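Local coordinates for protein glucosamine-6-phosphate deaminase (PDB 1J5X) that belongs to the SIS clan of alpha/beta proteins and folds into two halves, each built round a parallel beta sheet flanked by helices, at residues A157-K162 and I235-T240; L228-K233 and V313-L318; Q321-I324 and S329-K332; E211-V216 and I324-S329. One frame throughout, in Å; residues are numbered along the deposited sequence.

In the fold
Packing round two neighbouring helices illustrates how a two-sheet alpha/beta chain is tied together. Helix 222-238 serves interactions 1 and 2, while helix 313-326 serves interactions 2, 3 and 4. The centres of interactions 1 and 2 lie about 8 Å apart, as do those of 1 and 3; interaction 4 is about 9 Å from interaction 3 and about 12 Å from the other two. Along the chain, interaction 2 is nested inside the loop closed by 4, and 1 and 2 cross. Interaction 2 pairs the helices, 3 folds the exit turn back on helix 313-326, 4 ties the helix end to the entry of strand 214-218, and 1 joins this half to the loop after the five-stranded sheet.

Interaction 1 (A157-K162 and I235-T240); sequences AIVMTK and IEMSLT
Two waters grip the carboxylate of E236, one on each oxygen, and link it to the backbone of 157-162. OE1 of E236 accepts a hydrogen bond from a water at 2.9 Å, which in turn accepts from M160 N at 3.1 Å; a second water donates both to E236 OE2, 3.0 Å away, and to the carbonyl oxygen of I158. V159 lies between these bridged backbone groups, its side chain running past that of E236 in the opposite direction. Its CG1, anti to the backbone N (chi1 -180°), approaches E236 OE1 to 3.4 Å, while CG2 rests on E236 CB at 3.8 Å. The loop belongs to the SIS domain, whose five-stranded parallel sheet has the order 2-1-3-4-5, and it leads from the last strand, 147-150, into helix 162-179; the partner is the C-terminal turn of helix 222-238 from the other half. Beside the water bridges the contact is apolar. The extended chain of selenomethionine M237 brings its CE against two methyls, 3.7 Å from V159 CG1 and 3.5 Å from T161 CG2, crossing the T161 side chain at about a right angle. The I158 carbonyl oxygen also accepts from the guanidinium of R109.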
loop_
_atom_site.group_PDB
_atom_site.type_symbol
_atom_site.label_atom_id
_atom_site.label_comp_id
_atom_site.label_asym_id
_atom_site.label_seq_id
_atom_site.Cartn_x
_atom_site.Cartn_y
_atom_site.Cartn_z
ATOM N N ALA A 157 -8.274 -13.343 4.064
ATOM C CA ALA A 157 -7.767 -13.792 2.809
ATOM C C ALA A 157 -6.258 -13.808 2.768
ATOM O O ALA A 157 -5.605 -13.111 3.582
ATOM C CB ALA A 157 -8.325 -12.937 1.718
ATOM N N ILE A 158 -5.723 -14.610 1.833
ATOM C CA ILE A 158 -4.285 -14.702 1.608
ATOM C C ILE A 158 -3.778 -13.307 1.211
ATOM O O ILE A 158 -2.796 -12.824 1.759
ATOM C CB ILE A 158 -3.919 -15.664 0.402
ATOM C CG1 ILE A 158 -4.316 -17.088 0.737
ATOM C CG2 ILE A 158 -2.406 -15.626 0.085
ATOM C CD1 ILE A 158 -4.149 -17.399 2.227
ATOM N N VAL A 159 -4.430 -12.689 0.233
ATOM C CA VAL A 159 -3.998 -11.367 -0.215
ATOM C C VAL A 159 -4.459 -10.252 0.699
ATOM O O VAL A 159 -5.627 -10.190 1.122
ATOM C CB VAL A 159 -4.495 -11.118 -1.649
ATOM C CG1 VAL A 159 -4.059 -9.742 -2.155
ATOM C CG2 VAL A 159 -3.940 -12.215 -2.542
HETATM N N MSE A 160 -3.514 -9.374 1.052
HETATM C CA MSE A 160 -3.852 -8.233 1.890
HETATM C C MSE A 160 -4.602 -7.222 1.057
HETATM O O MSE A 160 -4.201 -6.904 -0.063
HETATM C CB MSE A 160 -2.573 -7.597 2.465
HETATM C CG MSE A 160 -2.137 -8.300 3.707
HETATM SE SE MSE A 160 -0.376 -7.619 4.351
HETATM C CE MSE A 160 -0.894 -5.743 4.232
ATOM N N THR A 161 -5.701 -6.692 1.622
ATOM C CA THR A 161 -6.499 -5.729 0.911
ATOM C C THR A 161 -6.754 -4.571 1.871
ATOM O O THR A 161 -5.942 -3.619 1.949
ATOM C CB THR A 161 -7.887 -6.364 0.369
ATOM O OG1 THR A 161 -8.604 -7.008 1.440
ATOM C CG2 THR A 161 -7.588 -7.381 -0.727
ATOM N N LYS A 162 -7.835 -4.668 2.617
ATOM C CA LYS A 162 -8.234 -3.612 3.557
ATOM C C LYS A 162 -7.228 -3.343 4.665
ATOM O O LYS A 162 -7.144 -2.227 5.153
ATOM C CB LYS A 162 -9.579 -3.972 4.209
ATOM C CG LYS A 162 -9.533 -5.150 5.163
ATOM C CD LYS A 162 -10.983 -5.476 5.617
ATOM C CE LYS A 162 -11.069 -6.217 6.940
ATOM N NZ LYS A 162 -12.485 -6.550 7.373
ATOM N N ILE A 235 -0.499 -9.193 -9.222
ATOM C CA ILE A 235 0.336 -10.375 -9.434
ATOM C C ILE A 235 -0.265 -11.502 -8.649
ATOM O O ILE A 235 -0.532 -12.564 -9.217
ATOM C CB ILE A 235 1.826 -10.130 -8.966
ATOM C CG1 ILE A 235 2.530 -9.222 -9.974
ATOM C CG2 ILE A 235 2.554 -11.474 -8.805
ATOM C CD1 ILE A 235 3.861 -8.488 -9.446
ATOM N N GLU A 236 -0.533 -11.282 -7.370
ATOM C CA GLU A 236 -1.063 -12.321 -6.548
ATOM C C GLU A 236 -2.485 -12.755 -6.908
ATOM O O GLU A 236 -2.788 -13.959 -6.970
ATOM C CB GLU A 236 -1.091 -11.922 -5.089
ATOM C CG GLU A 236 0.270 -11.686 -4.420
ATOM C CD GLU A 236 0.110 -11.158 -2.986
ATOM O OE1 GLU A 236 -0.749 -10.269 -2.765
ATOM O OE2 GLU A 236 0.835 -11.587 -2.070
HETATM N N MSE A 237 -3.369 -11.785 -7.142
HETATM C CA MSE A 237 -4.772 -12.160 -7.377
HETATM C C MSE A 237 -5.084 -12.763 -8.711
HETATM O O MSE A 237 -5.877 -13.724 -8.804
HETATM C CB MSE A 237 -5.680 -10.917 -7.208
HETATM C CG MSE A 237 -5.797 -10.483 -5.805
HETATM SE SE MSE A 237 -7.047 -8.837 -5.807
HETATM C CE MSE A 237 -6.808 -8.262 -4.050
ATOM N N SER A 238 -4.467 -12.182 -9.727
ATOM C CA SER A 238 -4.782 -12.524 -11.095
ATOM C C SER A 238 -3.707 -13.152 -11.945
ATOM O O SER A 238 -3.952 -13.442 -13.110
ATOM C CB SER A 238 -5.275 -11.259 -11.788
ATOM O OG SER A 238 -4.192 -10.481 -12.317
ATOM N N LEU A 239 -2.506 -13.298 -11.389
ATOM C CA LEU A 239 -1.379 -13.825 -12.133
ATOM C C LEU A 239 -1.005 -13.049 -13.382
ATOM O O LEU A 239 -0.618 -13.621 -14.393
ATOM C CB LEU A 239 -1.650 -15.319 -12.480
ATOM C CG LEU A 239 -1.962 -16.153 -11.240
ATOM C CD1 LEU A 239 -2.111 -17.710 -11.614
ATOM C CD2 LEU A 239 -0.822 -16.039 -10.253
ATOM N N THR A 240 -1.048 -11.716 -13.313
ATOM C CA THR A 240 -0.724 -10.916 -14.449
ATOM C C THR A 240 0.586 -10.245 -14.123
ATOM O O THR A 240 0.729 -9.737 -12.976
ATOM C CB THR A 240 -1.819 -9.843 -14.637
ATOM O OG1 THR A 240 -3.087 -10.516 -14.767
ATOM C CG2 THR A 240 -1.523 -8.959 -15.819
HETATM O O HOH W 1 0.218 -12.698 0.675
HETATM O O HOH W 2 -0.636 -9.373 -0.044
#

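Interaction 2 (L228-K233 and V313-L318); sequences LESALK and VPAQIL
K233 lies alongside Q316 before its tip swings back to its own helix. Its CB lies 4.4 Å from A315 O, and CG packs against Q316 CG at 4.1 Å, the two side chains lying side by side and pointing the same way. Bends at chi2 and chi3 then turn the lysine away from helix 313-326. CE touches V159 CG1, and NZ ends in a salt bridge to E229 OE2 at 2.5 Å, reaching that oxygen from above the carboxylate plane, 40° out of it. NZ also bonds to M160 O and S62 OG, so the buried ammonium is held by three oxygens from separate parts of the chain. Helix 222-238 is the connection of a beta-alpha-beta crossover between the adjacent parallel strands 214-218 and 241-245, and helix 313-326 packs next to it on the same sheet: their short segments run almost parallel, 13° apart, with axes 8.4 Å from each other. Small residues face each other where the backbones come nearest. A315 CB meets S230 CB at 3.2 Å and S230 OG at 3.1 Å, shorter than usual, so the packing is tight and perhaps slightly strained; both residues also touch F217 of strand 214-218. The serine hydroxyl donates to V226 O one turn earlier and accepts from a water 3.0 Å from S230 OG; the same water accepts the N-H of A315 in the first turn of its helix. Q316, beyond the lysine, turns its amide to Q23 through OE1 and to T312 through NE2.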
loop_
_atom_site.group_PDB
_atom_site.type_symbol
_atom_site.label_atom_id
_atom_site.label_comp_id
_atom_site.label_asym_id
_atom_site.label_seq_id
_atom_site.Cartn_x
_atom_site.Cartn_y
_atom_site.Cartn_z
ATOM N N LEU A 228 3.591 0.191 -6.002
ATOM C CA LEU A 228 4.232 -1.107 -5.765
ATOM C C LEU A 228 3.225 -2.090 -5.218
ATOM O O LEU A 228 3.184 -3.279 -5.644
ATOM C CB LEU A 228 5.361 -1.024 -4.751
ATOM C CG LEU A 228 6.788 -1.054 -5.242
ATOM C CD1 LEU A 228 7.627 -1.271 -3.949
ATOM C CD2 LEU A 228 7.110 -2.174 -6.330
ATOM N N GLU A 229 2.422 -1.621 -4.252
ATOM C CA GLU A 229 1.402 -2.448 -3.651
ATOM C C GLU A 229 0.360 -2.817 -4.755
ATOM O O GLU A 229 -0.063 -3.990 -4.842
ATOM C CB GLU A 229 0.703 -1.709 -2.486
ATOM C CG GLU A 229 -0.513 -2.439 -1.841
ATOM C CD GLU A 229 -0.194 -3.813 -1.207
ATOM O OE1 GLU A 229 0.983 -4.244 -1.264
ATOM O OE2 GLU A 229 -1.130 -4.420 -0.662
ATOM N N SER A 230 0.034 -1.863 -5.635
ATOM C CA SER A 230 -0.955 -2.172 -6.690
ATOM C C SER A 230 -0.448 -3.350 -7.581
ATOM O O SER A 230 -1.191 -4.314 -7.896
ATOM C CB SER A 230 -1.167 -0.956 -7.548
ATOM O OG SER A 230 -1.885 0.022 -6.780
ATOM N N ALA A 231 0.800 -3.274 -7.986
ATOM C CA ALA A 231 1.336 -4.346 -8.820
ATOM C C ALA A 231 1.283 -5.669 -8.110
ATOM O O ALA A 231 0.911 -6.697 -8.706
ATOM C CB ALA A 231 2.788 -3.991 -9.268
ATOM N N LEU A 232 1.571 -5.673 -6.814
ATOM C CA LEU A 232 1.584 -6.934 -6.102
ATOM C C LEU A 232 0.174 -7.536 -6.025
ATOM O O LEU A 232 -0.021 -8.785 -6.095
ATOM C CB LEU A 232 2.177 -6.726 -4.689
ATOM C CG LEU A 232 2.123 -7.962 -3.797
ATOM C CD1 LEU A 232 3.010 -8.991 -4.476
ATOM C CD2 LEU A 232 2.666 -7.729 -2.392
ATOM N N LYS A 233 -0.841 -6.679 -5.859
ATOM C CA LYS A 233 -2.214 -7.216 -5.807
ATOM C C LYS A 233 -2.557 -7.905 -7.116
ATOM O O LYS A 233 -3.190 -8.973 -7.100
ATOM C CB LYS A 233 -3.245 -6.099 -5.559
ATOM C CG LYS A 233 -3.024 -5.193 -4.346
ATOM C CD LYS A 233 -3.118 -5.885 -2.994
ATOM C CE LYS A 233 -1.829 -6.725 -2.626
ATOM N NZ LYS A 233 -1.654 -6.854 -1.118
ATOM N N VAL A 313 -7.113 0.806 -3.835
ATOM C CA VAL A 313 -8.429 0.200 -4.106
ATOM C C VAL A 313 -8.652 -0.075 -5.610
ATOM O O VAL A 313 -9.092 -1.170 -5.990
ATOM C CB VAL A 313 -9.557 1.102 -3.542
ATOM C CG1 VAL A 313 -10.942 0.617 -4.021
ATOM C CG2 VAL A 313 -9.527 1.071 -2.043
ATOM N N PRO A 314 -8.381 0.888 -6.478
ATOM C CA PRO A 314 -8.583 0.607 -7.897
ATOM C C PRO A 314 -7.799 -0.657 -8.351
ATOM O O PRO A 314 -8.310 -1.490 -9.072
ATOM C CB PRO A 314 -8.055 1.852 -8.569
ATOM C CG PRO A 314 -8.432 2.956 -7.571
ATOM C CD PRO A 314 -8.015 2.323 -6.257
ATOM N N ALA A 315 -6.529 -0.769 -7.929
ATOM C CA ALA A 315 -5.737 -1.944 -8.336
ATOM C C ALA A 315 -6.238 -3.248 -7.703
ATOM O O ALA A 315 -6.154 -4.303 -8.340
ATOM C CB ALA A 315 -4.201 -1.703 -7.988
ATOM N N GLN A 316 -6.779 -3.202 -6.487
ATOM C CA GLN A 316 -7.343 -4.422 -5.869
ATOM C C GLN A 316 -8.570 -4.861 -6.708
ATOM O O GLN A 316 -8.813 -6.033 -6.873
ATOM C CB GLN A 316 -7.865 -4.144 -4.486
ATOM C CG GLN A 316 -6.816 -3.779 -3.428
ATOM C CD GLN A 316 -7.479 -3.293 -2.146
ATOM O OE1 GLN A 316 -8.488 -3.806 -1.761
ATOM N NE2 GLN A 316 -6.897 -2.302 -1.475
ATOM N N ILE A 317 -9.362 -3.885 -7.169
ATOM C CA ILE A 317 -10.531 -4.183 -7.999
ATOM C C ILE A 317 -10.076 -4.690 -9.377
ATOM O O ILE A 317 -10.682 -5.617 -9.932
ATOM C CB ILE A 317 -11.467 -2.903 -8.119
ATOM C CG1 ILE A 317 -12.106 -2.632 -6.770
ATOM C CG2 ILE A 317 -12.521 -3.077 -9.249
ATOM C CD1 ILE A 317 -12.917 -1.265 -6.711
ATOM N N LEU A 318 -9.017 -4.107 -9.921
ATOM C CA LEU A 318 -8.491 -4.567 -11.193
ATOM C C LEU A 318 -8.044 -6.019 -11.003
ATOM O O LEU A 318 -8.387 -6.899 -11.813
ATOM C CB LEU A 318 -7.288 -3.729 -11.620
ATOM C CG LEU A 318 -6.590 -4.226 -12.900
ATOM C CD1 LEU A 318 -7.533 -4.138 -14.165
ATOM C CD2 LEU A 318 -5.397 -3.337 -13.136
HETATM O O HOH W 3 -4.510 1.404 -7.312
#

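Interaction 3 (Q321-I324 and S329-K332); sequences QKAI and SPDK
A type I beta turn from S329 to K332 folds the chain back after helix 313-326, and its second residue, P330, is laid against A323 on that helix. The methyl of A323 stands over the flat of the pyrrolidine ring, closest to P330 CD at 3.8 Å and with P330 CB at 4.0 Å; the remaining ring atoms lie only slightly farther off. From the exposed flank I324 adds a looser touch, its CD1 being 4.4 Å from P330 CD. The turn is braced internally. K332 N donates to S329 O at 3.2 Å, closing it in the usual way, and S329 OG, whose chi1 of 179° sets it anti to its own N, takes a hydrogen bond from D331 N at 3.2 Å with an N-H...O angle of 140°, which makes an ST turn. The D331 carboxylate has partners of its own, OD1 bonding to the hydroxyl of T16 and OD2 to that of S14, at the start of the modelled chain. P330 also packs on selenomethionine M237, so the ring is wedged where helices 222-238 and 313-326 come together. No hydrogen bond or ion pair crosses between the two segments: the contact itself is apolar and not directional, and the pose of the ring is probably set by shape and by the polar bonds that fix the turn around it.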
loop_
_atom_site.group_PDB
_atom_site.type_symbol
_atom_site.label_atom_id
_atom_site.label_comp_id
_atom_site.label_asym_id
_atom_site.label_seq_id
_atom_site.Cartn_x
_atom_site.Cartn_y
_atom_site.Cartn_z
ATOM N N GLN A 321 -11.220 -8.326 -10.710
ATOM C CA GLN A 321 -11.915 -8.475 -11.974
ATOM C C GLN A 321 -11.076 -9.224 -12.992
ATOM O O GLN A 321 -11.618 -10.015 -13.791
ATOM C CB GLN A 321 -12.343 -7.087 -12.519
ATOM C CG GLN A 321 -13.412 -6.408 -11.611
ATOM C CD GLN A 321 -14.060 -5.175 -12.262
ATOM O OE1 GLN A 321 -13.890 -5.042 -13.569
ATOM N NE2 GLN A 321 -14.686 -4.347 -11.578
ATOM N N LYS A 322 -9.758 -8.995 -12.989
ATOM C CA LYS A 322 -8.920 -9.681 -13.967
ATOM C C LYS A 322 -8.855 -11.163 -13.663
ATOM O O LYS A 322 -8.756 -11.980 -14.605
ATOM C CB LYS A 322 -7.477 -9.132 -14.007
ATOM C CG LYS A 322 -6.523 -9.902 -14.947
ATOM C CD LYS A 322 -6.789 -9.660 -16.440
ATOM C CE LYS A 322 -5.878 -10.556 -17.294
ATOM N NZ LYS A 322 -5.975 -10.314 -18.752
ATOM N N ALA A 323 -8.878 -11.526 -12.390
ATOM C CA ALA A 323 -8.815 -12.940 -12.068
ATOM C C ALA A 323 -10.092 -13.633 -12.588
ATOM O O ALA A 323 -10.040 -14.729 -13.161
ATOM C CB ALA A 323 -8.714 -13.127 -10.615
ATOM N N ILE A 324 -11.233 -12.975 -12.386
ATOM C CA ILE A 324 -12.520 -13.540 -12.812
ATOM C C ILE A 324 -12.462 -13.741 -14.304
ATOM O O ILE A 324 -12.875 -14.788 -14.817
ATOM C CB ILE A 324 -13.708 -12.579 -12.444
ATOM C CG1 ILE A 324 -13.816 -12.463 -10.928
ATOM C CG2 ILE A 324 -15.064 -13.115 -13.024
ATOM C CD1 ILE A 324 -13.717 -13.756 -10.200
ATOM N N SER A 329 -9.364 -18.161 -9.295
ATOM C CA SER A 329 -9.836 -17.621 -8.032
ATOM C C SER A 329 -8.826 -16.703 -7.386
ATOM O O SER A 329 -7.720 -17.133 -7.100
ATOM C CB SER A 329 -10.054 -18.714 -7.014
ATOM O OG SER A 329 -10.487 -18.171 -5.787
ATOM N N PRO A 330 -9.199 -15.444 -7.120
ATOM C CA PRO A 330 -8.193 -14.591 -6.470
ATOM C C PRO A 330 -7.960 -14.998 -5.024
ATOM O O PRO A 330 -7.007 -14.536 -4.416
ATOM C CB PRO A 330 -8.783 -13.180 -6.583
ATOM C CG PRO A 330 -10.262 -13.409 -6.651
ATOM C CD PRO A 330 -10.363 -14.656 -7.562
ATOM N N ASP A 331 -8.815 -15.844 -4.455
ATOM C CA ASP A 331 -8.595 -16.282 -3.069
ATOM C C ASP A 331 -7.584 -17.475 -2.971
ATOM O O ASP A 331 -7.204 -17.851 -1.887
ATOM C CB ASP A 331 -9.879 -16.757 -2.402
ATOM C CG ASP A 331 -10.944 -15.674 -2.299
ATOM O OD1 ASP A 331 -11.005 -15.004 -1.236
ATOM O OD2 ASP A 331 -11.706 -15.522 -3.292
ATOM N N LYS A 332 -7.161 -18.028 -4.104
ATOM C CA LYS A 332 -6.227 -19.181 -4.095
ATOM C C LYS A 332 -5.025 -18.923 -4.970
ATOM O O LYS A 332 -4.801 -19.630 -5.967
ATOM C CB LYS A 332 -6.926 -20.423 -4.654
ATOM C CG LYS A 332 -8.282 -20.699 -4.057
ATOM C CD LYS A 332 -8.143 -21.084 -2.601
ATOM C CE LYS A 332 -9.367 -21.859 -2.097
ATOM N NZ LYS A 332 -9.099 -22.383 -0.708
#

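Interaction 4 (E211-V216 and I324-S329); sequences EHDHFV and ISRGIS
The carboxylate of D213 and the guanidinium of R326 lie nearly in one plane, 10° apart, and meet at their edges. OD1 of D213 sits at the edge of the guanidinium, tilted somewhat from its plane, and accepts from R326 NH2 at 2.6 Å. The bond is bent, with an N-H...O angle of 139°, and it reaches OD1 on the anti side, 16° out of the carboxylate plane. This is a single-oxygen salt bridge: R326 NE is 3.8 Å from D213 OD1, so the groups do not pair two to two. A water adds a second, longer route, donating to D213 O at 2.9 Å and accepting from R326 NH2 at 3.2 Å. R326 spans the distance with a chain extended from CG to NE, starting from the last helical residue of 313-326. There the helix ends in a Schellman motif: G327, with positive phi, returns its N-H to I324 O at 2.9 Å, and I328 N bonds to A323 O, also at 2.9 Å. On the other side, D213 immediately precedes strand 214-218, an inner strand of the four-stranded parallel sheet, between 241-245 and 262-267. The aspartate has a second cation, for K322 NZ forms a salt bridge with the same OD1 and also bonds to the carbonyls of H212 and L209. Two positive groups converging on one oxygen would probably stabilise its negative charge. R326 NH1 points at S238 O, ending helix 222-238, though modelled so close that the bond's details are doubtful. Deeper in, the ring of F215 packs against L318 and K322 on helix 313-326.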
loop_
_atom_site.group_PDB
_atom_site.type_symbol
_atom_site.label_atom_id
_atom_site.label_comp_id
_atom_site.label_asym_id
_atom_site.label_seq_id
_atom_site.Cartn_x
_atom_site.Cartn_y
_atom_site.Cartn_z
ATOM N N GLU A 211 -8.129 -8.492 -23.068
ATOM C CA GLU A 211 -7.162 -7.984 -24.018
ATOM C C GLU A 211 -5.954 -7.265 -23.386
ATOM O O GLU A 211 -5.139 -6.659 -24.098
ATOM C CB GLU A 211 -7.836 -7.034 -24.994
ATOM C CG GLU A 211 -8.892 -7.708 -25.843
ATOM C CD GLU A 211 -8.322 -8.198 -27.134
ATOM O OE1 GLU A 211 -7.389 -9.037 -27.110
ATOM O OE2 GLU A 211 -8.809 -7.725 -28.184
ATOM N N HIS A 212 -5.829 -7.317 -22.068
ATOM C CA HIS A 212 -4.667 -6.638 -21.427
ATOM C C HIS A 212 -3.983 -7.625 -20.508
ATOM O O HIS A 212 -4.615 -8.154 -19.604
ATOM C CB HIS A 212 -5.150 -5.441 -20.596
ATOM C CG HIS A 212 -5.636 -4.297 -21.428
ATOM N ND1 HIS A 212 -6.940 -4.193 -21.866
ATOM C CD2 HIS A 212 -4.990 -3.215 -21.912
ATOM C CE1 HIS A 212 -7.074 -3.088 -22.576
ATOM N NE2 HIS A 212 -5.910 -2.472 -22.618
ATOM N N ASP A 213 -2.704 -7.873 -20.753
ATOM C CA ASP A 213 -1.973 -8.813 -19.925
ATOM C C ASP A 213 -0.655 -8.255 -19.387
ATOM O O ASP A 213 0.217 -9.022 -18.989
ATOM C CB ASP A 213 -1.668 -10.096 -20.695
ATOM C CG ASP A 213 -2.868 -10.969 -20.834
ATOM O OD1 ASP A 213 -3.370 -11.513 -19.824
ATOM O OD2 ASP A 213 -3.335 -11.103 -21.984
ATOM N N HIS A 214 -0.521 -6.937 -19.402
ATOM C CA HIS A 214 0.698 -6.262 -18.899
ATOM C C HIS A 214 0.180 -5.031 -18.155
ATOM O O HIS A 214 -0.307 -4.083 -18.814
ATOM C CB HIS A 214 1.534 -5.778 -20.048
ATOM C CG HIS A 214 2.755 -5.035 -19.619
ATOM N ND1 HIS A 214 3.409 -4.159 -20.442
ATOM C CD2 HIS A 214 3.430 -5.031 -18.447
ATOM C CE1 HIS A 214 4.445 -3.636 -19.801
ATOM N NE2 HIS A 214 4.477 -4.151 -18.589
ATOM N N PHE A 215 0.286 -5.062 -16.827
ATOM C CA PHE A 215 -0.181 -3.926 -16.008
ATOM C C PHE A 215 1.017 -3.107 -15.496
ATOM O O PHE A 215 1.983 -3.687 -14.955
ATOM C CB PHE A 215 -0.949 -4.427 -14.798
ATOM C CG PHE A 215 -2.216 -5.193 -15.121
ATOM C CD1 PHE A 215 -2.759 -5.175 -16.407
ATOM C CD2 PHE A 215 -2.850 -5.897 -14.137
ATOM C CE1 PHE A 215 -3.945 -5.886 -16.669
ATOM C CE2 PHE A 215 -4.042 -6.611 -14.373
ATOM C CZ PHE A 215 -4.577 -6.603 -15.647
ATOM N N VAL A 216 0.907 -1.776 -15.584
ATOM C CA VAL A 216 1.978 -0.863 -15.156
ATOM C C VAL A 216 1.315 0.126 -14.190
ATOM O O VAL A 216 0.235 0.653 -14.516
ATOM C CB VAL A 216 2.527 -0.131 -16.383
ATOM C CG1 VAL A 216 3.535 0.960 -15.995
ATOM C CG2 VAL A 216 3.176 -1.161 -17.364
ATOM N N ILE A 324 -11.233 -12.975 -12.386
ATOM C CA ILE A 324 -12.520 -13.540 -12.812
ATOM C C ILE A 324 -12.462 -13.741 -14.304
ATOM O O ILE A 324 -12.875 -14.788 -14.817
ATOM C CB ILE A 324 -13.708 -12.579 -12.444
ATOM C CG1 ILE A 324 -13.816 -12.463 -10.928
ATOM C CG2 ILE A 324 -15.064 -13.115 -13.024
ATOM C CD1 ILE A 324 -13.717 -13.756 -10.200
ATOM N N SER A 325 -11.928 -12.729 -14.971
ATOM C CA SER A 325 -11.730 -12.697 -16.403
ATOM C C SER A 325 -10.937 -13.908 -16.922
ATOM O O SER A 325 -11.250 -14.471 -17.983
ATOM C CB SER A 325 -10.986 -11.423 -16.738
ATOM O OG SER A 325 -10.814 -11.253 -18.123
ATOM N N ARG A 326 -9.904 -14.291 -16.176
ATOM C CA ARG A 326 -9.046 -15.419 -16.530
ATOM C C ARG A 326 -9.693 -16.726 -16.075
ATOM O O ARG A 326 -9.259 -17.799 -16.481
ATOM C CB ARG A 326 -7.677 -15.305 -15.839
ATOM C CG ARG A 326 -6.789 -14.213 -16.368
ATOM C CD ARG A 326 -5.319 -14.573 -16.070
ATOM N NE ARG A 326 -4.443 -13.874 -16.995
ATOM C CZ ARG A 326 -3.492 -13.050 -16.591
ATOM N NH1 ARG A 326 -3.326 -12.876 -15.295
ATOM N NH2 ARG A 326 -2.752 -12.371 -17.461
ATOM N N GLY A 327 -10.704 -16.615 -15.224
ATOM C CA GLY A 327 -11.381 -17.776 -14.704
ATOM C C GLY A 327 -10.562 -18.396 -13.587
ATOM O O GLY A 327 -10.497 -19.623 -13.445
ATOM N N ILE A 328 -9.892 -17.575 -12.783
ATOM C CA ILE A 328 -9.137 -18.174 -11.696
ATOM C C ILE A 328 -9.641 -17.541 -10.431
ATOM O O ILE A 328 -10.268 -16.495 -10.484
ATOM C CB ILE A 328 -7.627 -17.943 -11.812
ATOM C CG1 ILE A 328 -7.283 -16.536 -11.342
ATOM C CG2 ILE A 328 -7.162 -18.161 -13.272
ATOM C CD1 ILE A 328 -5.804 -16.352 -11.148
ATOM N N SER A 329 -9.364 -18.161 -9.295
ATOM C CA SER A 329 -9.836 -17.621 -8.032
ATOM C C SER A 329 -8.826 -16.703 -7.386
ATOM O O SER A 329 -7.720 -17.133 -7.100
ATOM C CB SER A 329 -10.054 -18.714 -7.014
ATOM O OG SER A 329 -10.487 -18.171 -5.787
HETATM O O HOH W 4 0.358 -11.499 -17.464
#